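Transcriptional regulator, PadR family (Enterococcus faecalis, PDB 3HHH) probably binds operator DNA as a dimer through a winged helix-turn-helix domain and so regulates transcription, as other PadR-family proteins do. Local coordinates at residues 61-66 with 77-82; 18-23 with 86-91. One frame throughout, in Å; residues are numbered along the deposited sequence.

Contact 1 of 2, residues 61-66 with 77-82; sequences WVIAEK and FYRLTS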
# COMPACT_ATOMS: atom_id res chain seq x y z
N TRP B 61 5.67 10.97 16.57
CA TRP B 61 4.63 9.97 16.77
C TRP B 61 5.14 8.85 17.68
O TRP B 61 4.35 8.19 18.36
CB TRP B 61 4.16 9.41 15.42
CG TRP B 61 3.49 10.44 14.57
CD1 TRP B 61 2.51 11.31 14.95
CD2 TRP B 61 3.76 10.71 13.18
NE1 TRP B 61 2.15 12.10 13.89
CE2 TRP B 61 2.90 11.76 12.79
CE3 TRP B 61 4.64 10.17 12.24
CZ2 TRP B 61 2.89 12.28 11.50
CZ3 TRP B 61 4.63 10.69 10.95
CH2 TRP B 61 3.77 11.74 10.59
N VAL B 62 6.46 8.65 17.69
CA VAL B 62 7.11 7.77 18.65
C VAL B 62 8.20 8.53 19.41
O VAL B 62 8.80 9.45 18.88
CB VAL B 62 7.74 6.54 17.96
CG1 VAL B 62 6.67 5.73 17.22
CG2 VAL B 62 8.86 6.96 17.00
N ILE B 63 8.42 8.14 20.67
CA ILE B 63 9.58 8.60 21.43
C ILE B 63 10.62 7.49 21.41
O ILE B 63 10.28 6.31 21.49
CB ILE B 63 9.24 8.91 22.91
CG1 ILE B 63 8.12 9.94 23.00
CG2 ILE B 63 10.49 9.42 23.64
CD1 ILE B 63 7.70 10.26 24.43
N ALA B 64 11.89 7.87 21.31
CA ALA B 64 13.01 6.93 21.31
C ALA B 64 13.91 7.17 22.52
O ALA B 64 14.15 8.31 22.91
CB ALA B 64 13.81 7.07 20.02
N GLU B 65 14.42 6.09 23.09
CA GLU B 65 15.25 6.18 24.29
C GLU B 65 16.07 4.90 24.45
O GLU B 65 15.62 3.81 24.11
CB GLU B 65 14.36 6.45 25.51
CG GLU B 65 14.84 5.88 26.83
CD GLU B 65 13.84 6.11 27.94
OE1 GLU B 65 13.00 5.21 28.17
OE2 GLU B 65 13.87 7.20 28.55
N LYS B 66 17.29 5.05 24.98
CA LYS B 66 18.23 3.94 25.07
C LYS B 66 18.22 3.28 26.44
O LYS B 66 18.30 3.95 27.47
CB LYS B 66 19.65 4.41 24.76
CG LYS B 66 19.81 5.07 23.41
CD LYS B 66 21.27 5.05 22.98
CE LYS B 66 21.53 6.03 21.86
NZ LYS B 66 22.95 5.99 21.44
N PHE B 77 15.06 1.98 22.16
CA PHE B 77 13.71 1.45 22.36
C PHE B 77 12.65 2.51 22.07
O PHE B 77 12.86 3.70 22.34
CB PHE B 77 13.54 0.93 23.79
CG PHE B 77 14.27 -0.35 24.06
CD1 PHE B 77 13.65 -1.57 23.84
CD2 PHE B 77 15.58 -0.34 24.53
CE1 PHE B 77 14.32 -2.76 24.09
CE2 PHE B 77 16.25 -1.53 24.79
CZ PHE B 77 15.62 -2.74 24.56
N TYR B 78 11.51 2.08 21.53
CA TYR B 78 10.45 2.99 21.08
C TYR B 78 9.12 2.79 21.80
O TYR B 78 8.82 1.71 22.29
CB TYR B 78 10.22 2.83 19.57
CG TYR B 78 11.40 3.18 18.71
CD1 TYR B 78 11.53 4.45 18.16
CD2 TYR B 78 12.40 2.25 18.45
CE1 TYR B 78 12.62 4.79 17.36
CE2 TYR B 78 13.49 2.57 17.65
CZ TYR B 78 13.60 3.84 17.11
OH TYR B 78 14.68 4.15 16.32
N ARG B 79 8.33 3.86 21.85
CA ARG B 79 6.96 3.79 22.36
C ARG B 79 6.12 4.89 21.71
O ARG B 79 6.64 5.95 21.34
CB ARG B 79 6.93 3.91 23.89
CG ARG B 79 7.58 5.17 24.45
CD ARG B 79 7.71 5.12 25.97
NE ARG B 79 8.46 6.26 26.51
CZ ARG B 79 9.78 6.30 26.73
NH1 ARG B 79 10.55 5.24 26.48
NH2 ARG B 79 10.34 7.40 27.22
N LEU B 80 4.83 4.64 21.56
CA LEU B 80 3.93 5.58 20.91
C LEU B 80 3.64 6.79 21.79
O LEU B 80 3.43 6.66 22.99
CB LEU B 80 2.61 4.91 20.54
CG LEU B 80 2.64 3.80 19.49
CD1 LEU B 80 1.22 3.41 19.13
CD2 LEU B 80 3.43 4.23 18.25
N THR B 81 3.63 7.97 21.17
CA THR B 81 3.13 9.17 21.81
C THR B 81 1.61 9.15 21.71
O THR B 81 1.03 8.24 21.11
CB THR B 81 3.67 10.44 21.12
OG1 THR B 81 3.29 10.42 19.74
CG2 THR B 81 5.18 10.49 21.22
N SER B 82 0.95 10.15 22.29
CA SER B 82 -0.50 10.29 22.15
C SER B 82 -0.87 10.59 20.69
O SER B 82 -1.86 10.06 20.18
CB SER B 82 -1.02 11.39 23.07
OG SER B 82 -0.89 11.02 24.43
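Glu-65 and Arg-79 reach for each other across the antiparallel wing hairpin of a winged helix-turn-helix domain, where strands 62-69 and 74-80 run with their short axes at 156°. Arg-79 places CG between its backbone N and carbonyl carbon (chi1 57°) and then extends as far as NE, which carries the guanidinium diagonally over the face it shares with Ile-63 and Glu-65. There Arg-79 NH1 donates to Glu-65 OE1 at 3.0 Å in a salt bridge, the nitrogen approaching from above the carboxylate plane and the two flat groups being turned 49° apart. Ile-63 CG2 lies over one guanidinium face, 4.1 Å from Arg-79 NH2. Backbone bonds in both directions at the pairs Ile-63/Arg-79 and Glu-65/Phe-77 fix the register. On the other face Tyr-78 receives Val-62 CG2 at CD1 (3.8 Å) and Ala-64 CB at CE1 (3.7 Å), both obliquely to the ring. At the strand end, Thr-81 N donates to Trp-61 O at 2.9 Å, and Thr-81 CG2 packs 3.5 Å from Ile-63 CG1. Thr-81 OG1 bonds to Ser-83 OG, Gln-60 O and Gly-84 N, the last in its role as N-cap of helix 82-106. Val-62 and Tyr-78 rest on Leu-56 and Leu-53 of helix 46-58, while Leu-80 lies between helices 13-24 and 82-106.

Contact 2 of 2, residues 18-23 with 86-91; sequences VLAIIQ and AELADF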
# COMPACT_ATOMS: atom_id res chain seq x y z
N VAL B 18 4.30 -0.74 11.63
CA VAL B 18 5.37 -0.40 12.58
C VAL B 18 4.77 0.28 13.80
O VAL B 18 5.06 -0.11 14.93
CB VAL B 18 6.46 0.48 11.92
CG1 VAL B 18 7.33 1.14 12.98
CG2 VAL B 18 7.31 -0.35 10.97
N LEU B 19 3.91 1.28 13.58
CA LEU B 19 3.22 1.92 14.69
C LEU B 19 2.49 0.87 15.52
O LEU B 19 2.59 0.85 16.76
CB LEU B 19 2.23 2.98 14.20
CG LEU B 19 2.81 4.27 13.59
CD1 LEU B 19 1.68 5.24 13.26
CD2 LEU B 19 3.82 4.93 14.51
N ALA B 20 1.78 -0.03 14.84
CA ALA B 20 1.03 -1.12 15.47
C ALA B 20 1.90 -1.95 16.40
O ALA B 20 1.53 -2.18 17.56
CB ALA B 20 0.40 -2.01 14.41
N ILE B 21 3.06 -2.38 15.90
CA ILE B 21 3.98 -3.21 16.69
C ILE B 21 4.48 -2.47 17.93
O ILE B 21 4.50 -3.04 19.02
CB ILE B 21 5.19 -3.67 15.85
CG1 ILE B 21 4.75 -4.67 14.78
CG2 ILE B 21 6.25 -4.31 16.73
CD1 ILE B 21 5.76 -4.87 13.67
N ILE B 22 4.85 -1.20 17.77
CA ILE B 22 5.32 -0.38 18.90
C ILE B 22 4.23 -0.19 19.97
O ILE B 22 4.53 -0.20 21.17
CB ILE B 22 5.84 0.99 18.41
CG1 ILE B 22 7.07 0.83 17.50
CG2 ILE B 22 6.21 1.87 19.59
CD1 ILE B 22 7.44 2.08 16.72
N GLN B 23 2.98 -0.03 19.54
CA GLN B 23 1.84 0.11 20.47
C GLN B 23 1.71 -1.09 21.40
O GLN B 23 1.41 -0.94 22.58
CB GLN B 23 0.53 0.26 19.70
CG GLN B 23 -0.64 0.77 20.55
CD GLN B 23 -2.00 0.45 19.95
OE1 GLN B 23 -2.23 -0.66 19.47
NE2 GLN B 23 -2.91 1.41 19.99
N ALA B 86 -2.96 8.25 17.98
CA ALA B 86 -3.94 8.89 17.09
C ALA B 86 -3.71 8.55 15.62
O ALA B 86 -4.66 8.24 14.89
CB ALA B 86 -3.92 10.40 17.29
N GLU B 87 -2.45 8.61 15.19
CA GLU B 87 -2.07 8.27 13.81
C GLU B 87 -2.38 6.80 13.50
O GLU B 87 -2.85 6.48 12.41
CB GLU B 87 -0.57 8.55 13.58
CG GLU B 87 -0.13 8.55 12.11
CD GLU B 87 -0.34 9.89 11.39
OE1 GLU B 87 -0.95 10.82 11.98
OE2 GLU B 87 0.12 10.01 10.22
N LEU B 88 -2.12 5.91 14.46
CA LEU B 88 -2.40 4.48 14.29
C LEU B 88 -3.90 4.23 14.16
O LEU B 88 -4.35 3.51 13.27
CB LEU B 88 -1.80 3.68 15.46
CG LEU B 88 -2.04 2.17 15.49
CD1 LEU B 88 -1.59 1.50 14.20
CD2 LEU B 88 -1.33 1.55 16.69
N ALA B 89 -4.69 4.84 15.05
CA ALA B 89 -6.15 4.75 14.97
C ALA B 89 -6.63 5.20 13.59
O ALA B 89 -7.55 4.62 13.03
CB ALA B 89 -6.79 5.61 16.06
N ASP B 90 -5.98 6.24 13.07
CA ASP B 90 -6.33 6.78 11.76
C ASP B 90 -5.93 5.82 10.64
O ASP B 90 -6.63 5.71 9.63
CB ASP B 90 -5.64 8.13 11.55
CG ASP B 90 -6.26 8.93 10.42
OD1 ASP B 90 -7.44 9.32 10.54
OD2 ASP B 90 -5.56 9.18 9.42
N PHE B 91 -4.81 5.11 10.83
CA PHE B 91 -4.34 4.15 9.83
C PHE B 91 -5.32 2.99 9.67
O PHE B 91 -5.67 2.64 8.54
CB PHE B 91 -2.94 3.61 10.18
CG PHE B 91 -2.61 2.31 9.50
CD1 PHE B 91 -2.50 2.24 8.12
CD2 PHE B 91 -2.42 1.14 10.24
CE1 PHE B 91 -2.21 1.03 7.49
CE2 PHE B 91 -2.12 -0.06 9.62
CZ PHE B 91 -2.01 -0.12 8.24
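In this winged helix-turn-helix fold, the contact joins helix 13-24 of the domain to helix 82-106, the long helix that follows the wing. Their short axes approach to 9.7 Å at 126° between N-to-C directions, and no hydrogen bond crosses the interface, so packing carries it. Leu-88 is the central side chain. With CG anti to the backbone N (chi1 177°), Leu-88 reaches toward helix 13-24, and chi2 (55°) turns CD1 to Ala-20 and CD2 to Gln-23. Leu-88 CD1 settles against Ala-20, 3.8 Å from Ala-20 N and close to its CB. The same Leu-88 CD1 also meets Leu-19 CB at 4.1 Å. Beside it, Leu-19 CD1 reaches the aliphatic part of Glu-87, 3.9 Å from Glu-87 CG; the Glu-87 chain bends at chi2, and its carboxylate end leads away from helix 13-24. Leu-80 touches both Leu-19 and Leu-88, adding the wing strand to the apolar cluster. From the second subunit, Lys-5 packs on Glu-87 and Met-105 on Ile-21. At the outer margin Gln-23 NE2 is hydrogen-bonded to Glu-85 OE1, which fixes the amide at that end, and Leu-88 CD2 sits over the face of the Gln-23 amide, 3.5 Å from Gln-23 CD.

The two contacts have centres 12 Å apart and meet directly: Leu-80 CD1 of contact 1 lies 3.3 Å from Gln-23 CB of contact 2, and Arg-79 CA lies 3.5 Å from Ile-22 CG2. Along the chain, 18-23 comes first, then both wing strands, then 86-91, so the hairpin pairing of contact 1 falls wholly between the two halves of contact 2. Strand 74-80 leads straight into helix 82-106, coupling the wing to the long helix. Through Leu-80, which touches Leu-19 and Leu-88, the two contacts tie the wing, helix 13-24 and the start of helix 82-106 together; second-subunit residues pack at contact 2 but do not touch the segments of contact 1.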